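Local coordinates for protein putative ribose 5-phosphate isomerase (Leishmania infantum, PDB 6FXW) that probably catalyses the interconversion of ribose 5-phosphate and ribulose 5-phosphate in the pentose phosphate pathway, as a type B ribose 5-phosphate isomerase, at residues H20-I23 with M24-N28; M78-A81 with A82-R86; Y94-V97 with T98-S102; V122-D125 with I126-F130; E138-H141 with G142-D146. One frame throughout, in Å; residues are numbered along the deposited sequence.

All five interactions are local contacts on helices of one alpha/beta subunit, in series along the chain. Interaction 4 touches both 1 and 3: the centres of 3 and 4 lie about 8 Å apart, joined by a probable hydrogen bond from His96 ND1 to Asp125 OD1 (2.7 Å), and those of 1 and 4 about 11 Å apart, with Ile23 CG2 packed 3.8 Å from Ile127 CD1. Interaction 2 stands apart, its centre about 23 Å from that of interaction 1. Interaction 5 and a second subunit grip a sulfate, probably from the crystallisation liquor, that may mark a phosphate pocket between subunits. That subunit also touches interactions 2 and 3, whereas interactions 3 and 4 share the third.

Interaction 1: residues H20-I23 with M24-N28; sequences HQEI and MDMVN
His20 to Asn28 form one unbroken run of alpha helix in which the backbone N-H groups of Met24, Asp25, Met26 and Val27 each bond to the carbonyl oxygen four residues back, Asp25 N to Gln21 O at 2.9 Å. The same two residues are joined again on the outer surface, where Gln21 NE2 donates to Asp25 OD1 at 3.0 Å. The bond is fairly straight (157° at the hydrogen) and lies in the plane of the amide, yet it meets the carboxylate from above its plane, the two flat groups being turned 45° against each other. A bend at chi2 (61°) turns the amide of Gln21 forward along the helix to the acid one turn on.

Beside this pair, Met24 leans back toward the preceding turn, with CG 3.5 Å from His20 O. In one of the two conformers modelled for it, SD approaches the edge of the His20 imidazole, 4.2 Å from CD2. Tyr17 O holds ND1 of that ring, which also stacks on Tyr38. On the inner face Ile23 and Val27, both branched and apolar, press against Ile127 of helix 120-131, as befits the helix of the beta-alpha-beta crossover between strands 6-12 and 33-38. The exposed side therefore uses a neutral amide to hold a carboxylate, a bond that probably adds only modest stability in water, while the buried side depends on hydrocarbon contact.

Interaction 2: residues M78-A81 with A82-R86; sequences MSIA and ANKFR
Ser79 O is gripped twice by Asn83. The backbone N of Asn83 makes the regular helical bond at 3.1 Å (156° at the hydrogen), and its side-chain ND2 folds back to the same oxygen at 2.9 Å, a weak bond because the angle is only 120°. At the next residue, Lys84 N divides itself between two acceptors: it donates to Ala81 O at 3.1 Å and, more weakly, to Ile80 O at 3.4 Å. It comes to Ala81 O from 63° above the carbonyl plane, in a bond that spans three residues instead of four. The edge of the Phe85 ring reaches the same carbonyl, CD1 lying 3.9 Å from Ala81 O, while the stem of Lys84 runs past Ile80, with CG 3.5 Å from Ile80 O.

Helix 76-83 follows strand 67-72 in the Rossmann-like parallel sheet, and its small residues suit close packing there: the methyl of Ala82 touches Leu70 of that strand and Cys57 of helix 49-61.

Farther out, Asn83 OD1 accepts from Ala90 N, tying this turn to the start of strand 90-92. The long stem of Lys84 delivers NZ to the second subunit, where it meets Glu152 in a salt bridge and bonds to Ile88 O and Asn83 O, while Asn83 O here receives Lys84 NZ of that subunit in return.

Interaction 3: residues Y94-V97 with T98-S102; sequences YDHV and TAQLS
Thr98 meets Asp95 already at its CB, which lies 3.4 Å from Asp95 OD1, and its two branches then part. OG1 stands between the backbone N and the carbonyl carbon (chi1 50°), a placing that turns it back toward the preceding loop. There it donates to Asp95 OD1 at 2.7 Å and accepts from Tyr94 N at 3.1 Å, so that the hydroxyl is used as donor and acceptor at once. The other branch, CG2, touches the Tyr94 ring at CE1 (3.6 Å), and OG1 lies over one face of that ring, toward its rim.

Asp95 is the N-cap of the helix. Its OD1 takes the hydroxyl on the anti lone pair and Thr98 N on the syn side, tilted out of the carboxylate plane, at 2.9 Å in an almost straight bond (169°). A short acid suits this place, since it can cap an N-H that has no preceding turn to bond to. Val97 and Leu101, one turn apart, lie side by side, CG1 to CD1 3.8 Å.

Tyr94 stacks on Tyr94 of the second subunit, and His96 on His96 of the third. Helix 96-104 itself is the crossover between strands 90-92 and 110-114, with Ala99 and Gln100 resting on Thr129 of helix 120-131.

Interaction 4: residues V122-D125 with I126-F130; sequences VIRD and IIETF
Asp125 O takes two hydrogen bonds from Thr129, one from the backbone N at 3.0 Å and one from OG1 at 2.7 Å, and the donors arrive from opposite faces of the carbonyl plane. The hydroxyl gets there because OG1 lies opposite the carbonyl carbon of Thr129 (chi1 -58°), pointing back down the helix. A threonine fits this position well: inside a helix its hydroxyl can be satisfied by the carbonyl one turn earlier, which probably lowers the cost of burying it. The carboxylate of Asp125 looks to another helix, probably bonded to His96 of helix 96-104.

The remaining backbone bonds are regular and nearly straight, that from Glu128 N to Arg124 O measuring 2.9 Å. Arg124 and Glu128 run side by side, but their charged ends do not pair, NH1 lying 5.0 Å from OE2; instead OE2 rests against the aliphatic stem, 3.7 Å from Arg124 CG. The guanidinium has its partner in Glu121, a salt bridge through NE. Later carbonyls are drawn upon in turn by threonine hydroxyls, Glu128 O by Thr132 and Thr129 O by Thr133.

Among the apolar residues, Ile123 CG2 and Ile127 CD1 lie alongside each other at 3.6 Å, and Val122 CG1 meets Ile126 CD1 at 3.7 Å. Val122 itself packs on Asp95 of the third subunit and Thr117 of the fourth. The isoleucines lay helix 120-131 against the sheet, Ile123 on Ile113 and Ile126 and Ile127 on Leu111 of strand 110-114, with Ile127 also on helix 20-29 and Thr129 on helix 96-104.

Interaction 5: residues E138-H141 with G142-D146; sequences EGRH and GNRVD. With SO4 (sulfate ion), chain B.
Arg140 and Arg144, one helical turn apart, converge on a single oxygen of a bound sulfate. Arg140 NE reaches O4 at 2.9 Å and Arg144 NH1 reaches it at 3.0 Å, the second bond being nearly straight (170°). Arg140 NH2 adds a bond to sulfate O1 at 2.7 Å. Each guanidinium meets the sulfate at its edge, and the two planes stand 79° apart.

Arg140 takes the less common first torsion (chi1 70°), from which its extended chain passes across the ring of His141, with CG over the centre of one face. Beyond it the guanidinium turns its own face to the imidazole, whose NE2 sits 3.5 Å above its plane. The ring edge also faces the anion, CE1 lying 3.8 Å from sulfate O3, and a water links His141 ND1 to Arg144 NH1. Arg144 NE is held by a salt bridge to Asp48 of the second subunit, which fixes how this guanidinium is turned.

His14 and Arg116 of that subunit complete the sulfate site. The ion probably comes from the crystallisation liquor, but such a cluster of arginines at a subunit boundary is consistent with a pocket for the phosphate of the sugar substrate, the anion probably offsetting their charge.

Interaction 1: residues H20-I23 with M24-N28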
# COMPACT_ATOMS: atom_id res chain seq x y z
N HIS A 20 11.37 -2.35 18.20
CA HIS A 20 11.74 -0.96 18.35
C HIS A 20 13.26 -0.78 18.14
O HIS A 20 13.73 0.27 17.65
CB HIS A 20 11.28 -0.30 19.70
CG HIS A 20 12.10 -0.71 20.92
ND1 HIS A 20 11.81 -1.81 21.66
CD2 HIS A 20 13.07 -0.05 21.59
CE1 HIS A 20 12.61 -1.87 22.72
NE2 HIS A 20 13.39 -0.80 22.70
N GLN A 21 14.07 -1.73 18.63
CA GLN A 21 15.50 -1.53 18.44
C GLN A 21 15.93 -1.62 16.96
O GLN A 21 16.73 -0.86 16.54
CB GLN A 21 16.27 -2.60 19.24
CG GLN A 21 17.80 -2.38 19.14
CD GLN A 21 18.27 -1.04 19.70
OE1 GLN A 21 17.95 -0.72 20.85
NE2 GLN A 21 18.96 -0.24 18.91
N GLU A 22 15.25 -2.49 16.23
CA GLU A 22 15.43 -2.56 14.74
C GLU A 22 15.09 -1.24 14.06
O GLU A 22 15.78 -0.75 13.20
CB GLU A 22 14.67 -3.75 14.21
CG GLU A 22 14.71 -3.93 12.69
CD GLU A 22 14.01 -5.19 12.16
OE1 GLU A 22 13.29 -5.94 12.87
OE2 GLU A 22 14.18 -5.38 10.92
N ILE A 23 14.01 -0.62 14.52
CA ILE A 23 13.64 0.70 13.98
C ILE A 23 14.68 1.77 14.35
O ILE A 23 15.06 2.60 13.53
CB ILE A 23 12.19 1.08 14.44
CG1 ILE A 23 11.23 0.03 13.90
CG2 ILE A 23 11.89 2.49 14.05
CD1 ILE A 23 9.80 0.11 14.44
N MET A 24 15.14 1.77 15.60
CA MET A 24 16.16 2.74 16.03
C MET A 24 17.41 2.56 15.20
O MET A 24 17.98 3.52 14.76
CB MET A 24 16.56 2.56 17.48
CG MET A 24 15.54 3.11 18.41
SD MET A 24 15.94 2.64 20.09
CE MET A 24 17.45 3.53 20.47
N ASP A 25 17.73 1.29 14.94
CA ASP A 25 18.90 1.01 14.08
C ASP A 25 18.76 1.58 12.70
O ASP A 25 19.71 2.15 12.12
CB ASP A 25 19.16 -0.50 13.95
CG ASP A 25 19.64 -1.14 15.23
OD1 ASP A 25 20.05 -0.43 16.14
OD2 ASP A 25 19.45 -2.34 15.38
N MET A 26 17.58 1.49 12.10
CA MET A 26 17.31 2.19 10.81
C MET A 26 17.49 3.67 10.81
O MET A 26 17.97 4.28 9.83
CB MET A 26 15.89 1.88 10.29
CG MET A 26 15.63 0.46 10.09
SD MET A 26 13.85 0.24 9.63
CE MET A 26 14.22 -1.29 9.09
N VAL A 27 17.01 4.33 11.88
CA VAL A 27 17.13 5.71 12.01
C VAL A 27 18.64 6.07 12.03
O VAL A 27 19.07 6.99 11.34
CB VAL A 27 16.42 6.27 13.23
CG1 VAL A 27 16.68 7.77 13.35
CG2 VAL A 27 14.92 5.97 13.16
N ASN A 28 19.39 5.38 12.86
CA ASN A 28 20.83 5.66 12.98
C ASN A 28 21.53 5.40 11.63
O ASN A 28 22.36 6.20 11.16
CB ASN A 28 21.40 4.80 14.11
CG ASN A 28 21.17 5.42 15.48
OD1 ASN A 28 21.33 6.64 15.65
ND2 ASN A 28 20.75 4.61 16.43

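Interaction 2: residues M78-A81 with A82-R86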
# COMPACT_ATOMS: atom_id res chain seq x y z
N MET A 78 -1.57 7.21 16.68
CA MET A 78 -0.48 8.16 16.81
C MET A 78 -0.71 9.43 16.09
O MET A 78 -0.47 10.55 16.62
CB MET A 78 0.86 7.50 16.39
CG MET A 78 1.34 6.41 17.33
SD MET A 78 1.57 7.04 19.01
CE MET A 78 2.63 5.76 19.68
N SER A 79 -1.18 9.35 14.85
CA SER A 79 -1.48 10.53 14.04
C SER A 79 -2.54 11.41 14.69
O SER A 79 -2.36 12.64 14.75
CB SER A 79 -1.93 10.18 12.61
OG SER A 79 -2.64 11.26 11.93
N ILE A 80 -3.59 10.78 15.15
CA ILE A 80 -4.65 11.56 15.79
C ILE A 80 -4.15 12.23 17.06
O ILE A 80 -4.32 13.44 17.23
CB ILE A 80 -5.88 10.67 16.08
CG1 ILE A 80 -6.48 10.15 14.74
CG2 ILE A 80 -6.94 11.48 16.81
CD1 ILE A 80 -7.38 8.99 14.89
N ALA A 81 -3.56 11.44 17.93
CA ALA A 81 -3.13 11.98 19.23
C ALA A 81 -2.09 13.10 19.04
O ALA A 81 -2.15 14.16 19.67
CB ALA A 81 -2.54 10.90 20.03
N ALA A 82 -1.10 12.90 18.17
CA ALA A 82 -0.03 13.90 18.00
C ALA A 82 -0.54 15.20 17.47
O ALA A 82 -0.11 16.28 17.79
CB ALA A 82 1.11 13.35 17.12
N ASN A 83 -1.48 15.08 16.51
CA ASN A 83 -2.08 16.28 15.92
C ASN A 83 -2.90 17.10 16.91
O ASN A 83 -3.21 18.26 16.62
CB ASN A 83 -2.84 15.99 14.63
CG ASN A 83 -1.94 15.81 13.44
OD1 ASN A 83 -1.11 16.67 13.15
ND2 ASN A 83 -2.09 14.68 12.72
N LYS A 84 -3.23 16.55 18.04
CA LYS A 84 -3.92 17.32 19.09
C LYS A 84 -3.02 18.29 19.80
O LYS A 84 -3.50 19.21 20.47
CB LYS A 84 -4.60 16.44 20.11
CG LYS A 84 -5.75 15.61 19.52
CD LYS A 84 -6.82 16.35 18.75
CE LYS A 84 -7.87 15.46 18.19
NZ LYS A 84 -8.94 16.37 17.63
N PHE A 85 -1.73 18.17 19.64
CA PHE A 85 -0.77 19.15 20.18
C PHE A 85 -0.66 20.33 19.36
O PHE A 85 -0.37 20.29 18.20
CB PHE A 85 0.62 18.52 20.41
CG PHE A 85 0.69 17.73 21.63
CD1 PHE A 85 0.26 16.42 21.74
CD2 PHE A 85 1.31 18.29 22.75
CE1 PHE A 85 0.32 15.75 22.95
CE2 PHE A 85 1.40 17.57 23.94
CZ PHE A 85 0.91 16.33 24.04
N ARG A 86 -0.83 21.50 20.01
CA ARG A 86 -0.59 22.74 19.32
C ARG A 86 0.84 22.85 18.82
O ARG A 86 1.77 22.58 19.57
CB ARG A 86 -0.88 23.89 20.33
CG ARG A 86 -0.64 25.28 19.78
CD ARG A 86 -1.06 26.35 20.82
NE ARG A 86 -0.94 27.70 20.26
CZ ARG A 86 0.08 28.54 20.46
NH1 ARG A 86 0.06 29.76 19.91
NH2 ARG A 86 1.14 28.20 21.21

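Interaction 3: residues Y94-V97 with T98-S102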
# COMPACT_ATOMS: atom_id res chain seq x y z
N TYR A 94 2.88 5.50 4.70
CA TYR A 94 2.94 4.07 4.49
C TYR A 94 3.73 3.70 3.24
O TYR A 94 3.76 2.52 2.89
CB TYR A 94 1.51 3.54 4.33
CG TYR A 94 0.73 4.14 3.22
CD1 TYR A 94 0.02 5.30 3.43
CD2 TYR A 94 0.71 3.59 1.99
CE1 TYR A 94 -0.74 5.85 2.39
CE2 TYR A 94 0.02 4.23 0.92
CZ TYR A 94 -0.68 5.36 1.20
OH TYR A 94 -1.42 5.94 0.14
N ASP A 95 4.32 4.66 2.58
CA ASP A 95 5.15 4.41 1.45
C ASP A 95 6.08 5.59 1.20
O ASP A 95 6.09 6.59 1.92
CB ASP A 95 4.28 4.06 0.22
CG ASP A 95 3.76 5.27 -0.42
OD1 ASP A 95 3.48 6.33 0.18
OD2 ASP A 95 3.70 5.21 -1.67
N HIS A 96 6.85 5.50 0.12
CA HIS A 96 7.82 6.54 -0.22
C HIS A 96 7.14 7.84 -0.57
O HIS A 96 7.61 8.96 -0.18
CB HIS A 96 8.67 6.03 -1.40
CG HIS A 96 9.81 6.90 -1.75
ND1 HIS A 96 11.08 6.66 -1.28
CD2 HIS A 96 9.90 8.02 -2.53
CE1 HIS A 96 11.92 7.54 -1.84
NE2 HIS A 96 11.21 8.41 -2.57
N VAL A 97 6.06 7.79 -1.35
CA VAL A 97 5.48 9.02 -1.80
C VAL A 97 4.81 9.79 -0.66
O VAL A 97 4.96 11.02 -0.57
CB VAL A 97 4.44 8.71 -2.89
CG1 VAL A 97 3.53 9.91 -3.13
CG2 VAL A 97 5.20 8.28 -4.15
N THR A 98 4.11 9.11 0.24
CA THR A 98 3.55 9.78 1.39
C THR A 98 4.63 10.34 2.31
O THR A 98 4.53 11.48 2.77
CB THR A 98 2.56 8.91 2.19
OG1 THR A 98 3.15 7.62 2.49
CG2 THR A 98 1.31 8.68 1.37
N ALA A 99 5.70 9.56 2.48
CA ALA A 99 6.83 10.13 3.26
C ALA A 99 7.38 11.37 2.67
O ALA A 99 7.61 12.39 3.36
CB ALA A 99 7.92 9.09 3.41
N GLN A 100 7.62 11.37 1.34
CA GLN A 100 8.17 12.54 0.66
C GLN A 100 7.25 13.74 0.72
O GLN A 100 7.67 14.84 1.09
CB GLN A 100 8.44 12.17 -0.80
CG GLN A 100 9.00 13.31 -1.60
CD GLN A 100 9.19 12.89 -3.08
OE1 GLN A 100 9.51 11.78 -3.35
NE2 GLN A 100 9.01 13.81 -4.01
N LEU A 101 5.97 13.55 0.39
CA LEU A 101 5.00 14.68 0.35
C LEU A 101 4.58 15.20 1.72
O LEU A 101 4.34 16.40 1.87
CB LEU A 101 3.82 14.31 -0.49
CG LEU A 101 4.14 14.05 -1.94
CD1 LEU A 101 2.94 13.64 -2.74
CD2 LEU A 101 4.74 15.30 -2.60
N SER A 102 4.68 14.36 2.78
CA SER A 102 4.38 14.77 4.14
C SER A 102 5.40 15.87 4.54
O SER A 102 5.05 16.72 5.34
CB SER A 102 4.48 13.67 5.13
OG SER A 102 5.79 13.24 5.35

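Interaction 4: residues V122-D125 with I126-F130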
# COMPACT_ATOMS: atom_id res chain seq x y z
N VAL A 122 9.69 -1.51 4.00
CA VAL A 122 8.93 -0.32 3.68
C VAL A 122 9.13 0.74 4.78
O VAL A 122 9.31 1.90 4.46
CB VAL A 122 7.43 -0.69 3.48
CG1 VAL A 122 6.52 0.53 3.45
CG2 VAL A 122 7.30 -1.49 2.22
N ILE A 123 9.13 0.32 6.04
CA ILE A 123 9.43 1.27 7.12
C ILE A 123 10.82 1.88 6.94
O ILE A 123 10.96 3.10 7.13
CB ILE A 123 9.29 0.59 8.46
CG1 ILE A 123 7.81 0.30 8.76
CG2 ILE A 123 9.91 1.37 9.64
CD1 ILE A 123 7.51 -0.56 9.95
N ARG A 124 11.80 1.13 6.51
CA ARG A 124 13.14 1.69 6.27
C ARG A 124 13.08 2.84 5.25
O ARG A 124 13.60 3.96 5.48
CB ARG A 124 14.11 0.61 5.83
CG ARG A 124 15.52 1.17 5.74
CD ARG A 124 16.50 0.21 5.08
NE ARG A 124 16.50 -1.10 5.60
CZ ARG A 124 17.17 -1.50 6.70
NH1 ARG A 124 17.94 -0.67 7.47
NH2 ARG A 124 17.06 -2.74 7.06
N ASP A 125 12.42 2.58 4.11
CA ASP A 125 12.30 3.60 3.08
C ASP A 125 11.54 4.80 3.55
O ASP A 125 11.89 5.94 3.26
CB ASP A 125 11.63 2.99 1.84
CG ASP A 125 11.26 4.04 0.74
OD1 ASP A 125 12.11 4.82 0.34
OD2 ASP A 125 10.13 3.81 0.25
N ILE A 126 10.46 4.58 4.30
CA ILE A 126 9.66 5.69 4.80
C ILE A 126 10.54 6.60 5.68
O ILE A 126 10.51 7.84 5.56
CB ILE A 126 8.43 5.20 5.57
CG1 ILE A 126 7.41 4.45 4.69
CG2 ILE A 126 7.75 6.33 6.32
CD1 ILE A 126 6.33 3.70 5.43
N ILE A 127 11.24 5.97 6.63
CA ILE A 127 12.06 6.71 7.57
C ILE A 127 13.13 7.48 6.85
O ILE A 127 13.29 8.70 7.10
CB ILE A 127 12.59 5.76 8.65
CG1 ILE A 127 11.49 5.32 9.60
CG2 ILE A 127 13.68 6.44 9.48
CD1 ILE A 127 11.88 4.26 10.66
N GLU A 128 13.89 6.80 5.98
CA GLU A 128 14.96 7.48 5.28
C GLU A 128 14.46 8.65 4.44
O GLU A 128 15.02 9.71 4.48
CB GLU A 128 15.68 6.51 4.40
CG GLU A 128 16.52 5.54 5.17
CD GLU A 128 17.32 4.50 4.40
OE1 GLU A 128 17.08 4.39 3.18
OE2 GLU A 128 18.09 3.75 5.08
N THR A 129 13.30 8.52 3.77
CA THR A 129 12.73 9.56 2.97
C THR A 129 12.26 10.71 3.85
O THR A 129 12.50 11.86 3.57
CB THR A 129 11.61 8.98 2.17
OG1 THR A 129 12.16 7.90 1.37
CG2 THR A 129 10.94 10.07 1.29
N PHE A 130 11.53 10.40 4.91
CA PHE A 130 11.02 11.47 5.81
C PHE A 130 12.10 12.33 6.39
O PHE A 130 11.99 13.56 6.48
CB PHE A 130 10.19 10.82 6.92
CG PHE A 130 9.44 11.78 7.79
CD1 PHE A 130 8.19 12.23 7.45
CD2 PHE A 130 9.99 12.25 8.96
CE1 PHE A 130 7.44 13.05 8.23
CE2 PHE A 130 9.27 13.12 9.75
CZ PHE A 130 8.02 13.56 9.38

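Interaction 5: residues E138-H141 with G142-D146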
# COMPACT_ATOMS: atom_id res chain seq x y z
N GLU A 138 7.81 26.47 -3.14
CA GLU A 138 6.50 27.07 -3.53
C GLU A 138 5.50 27.29 -2.35
O GLU A 138 5.11 26.36 -1.42
CB GLU A 138 5.79 26.52 -4.78
CG GLU A 138 4.31 27.01 -4.98
CD GLU A 138 4.01 28.35 -5.70
OE1 GLU A 138 2.85 28.80 -5.67
OE2 GLU A 138 4.87 28.97 -6.34
N GLY A 139 5.08 28.57 -2.47
CA GLY A 139 4.45 29.30 -1.48
C GLY A 139 3.13 28.64 -1.22
O GLY A 139 2.66 28.81 -0.08
N ARG A 140 2.52 27.96 -2.22
CA ARG A 140 1.13 27.44 -1.95
C ARG A 140 1.03 26.39 -0.79
O ARG A 140 0.10 26.38 -0.01
CB ARG A 140 0.51 26.91 -3.20
CG ARG A 140 1.08 25.64 -3.75
CD ARG A 140 0.48 25.42 -5.09
NE ARG A 140 0.94 24.16 -5.59
CZ ARG A 140 2.06 23.93 -6.29
NH1 ARG A 140 2.94 24.90 -6.52
NH2 ARG A 140 2.37 22.68 -6.71
N HIS A 141 2.04 25.56 -0.70
CA HIS A 141 2.05 24.54 0.38
C HIS A 141 2.24 25.17 1.72
O HIS A 141 1.55 24.81 2.68
CB HIS A 141 3.16 23.53 0.12
CG HIS A 141 3.11 23.01 -1.26
ND1 HIS A 141 2.06 22.27 -1.69
CD2 HIS A 141 3.99 23.09 -2.30
CE1 HIS A 141 2.27 21.90 -2.95
NE2 HIS A 141 3.44 22.39 -3.33
N GLY A 142 3.15 26.18 1.84
CA GLY A 142 3.29 26.90 3.08
C GLY A 142 2.07 27.67 3.48
O GLY A 142 1.75 27.76 4.67
N ASN A 143 1.33 28.18 2.49
CA ASN A 143 0.16 28.88 2.80
C ASN A 143 -0.92 27.95 3.40
O ASN A 143 -1.69 28.34 4.30
CB ASN A 143 -0.33 29.58 1.55
CG ASN A 143 -1.50 30.41 1.81
OD1 ASN A 143 -1.47 31.35 2.66
ND2 ASN A 143 -2.62 30.08 1.10
N ARG A 144 -0.97 26.73 2.87
CA ARG A 144 -1.88 25.76 3.44
C ARG A 144 -1.54 25.36 4.88
O ARG A 144 -2.38 25.29 5.76
CB ARG A 144 -1.98 24.51 2.52
CG ARG A 144 -2.65 24.88 1.16
CD ARG A 144 -2.33 23.93 0.06
NE ARG A 144 -2.82 24.45 -1.20
CZ ARG A 144 -2.50 23.97 -2.34
NH1 ARG A 144 -1.68 22.99 -2.44
NH2 ARG A 144 -3.02 24.49 -3.48
N VAL A 145 -0.25 25.17 5.09
CA VAL A 145 0.25 24.93 6.43
C VAL A 145 -0.16 26.12 7.37
O VAL A 145 -0.55 25.88 8.52
CB VAL A 145 1.75 24.61 6.43
CG1 VAL A 145 2.34 24.65 7.81
CG2 VAL A 145 2.06 23.24 5.78
N ASP A 146 -0.00 27.35 6.89
CA ASP A 146 -0.39 28.49 7.72
C ASP A 146 -1.86 28.47 8.07
O ASP A 146 -2.28 28.86 9.15
CB ASP A 146 -0.03 29.81 7.03
CG ASP A 146 1.45 30.01 6.92
OD1 ASP A 146 2.20 29.43 7.68
OD2 ASP A 146 1.83 30.83 6.03
S SO4 B . -0.92 20.93 -5.90
O1 SO4 B . 0.10 21.21 -6.99
O2 SO4 B . -2.15 20.44 -6.50
O3 SO4 B . -0.20 19.84 -5.05
O4 SO4 B . -1.11 22.19 -5.23
O HOH W 1 -2.15 28.00 -0.95
O HOH W 2 -0.10 21.36 -0.25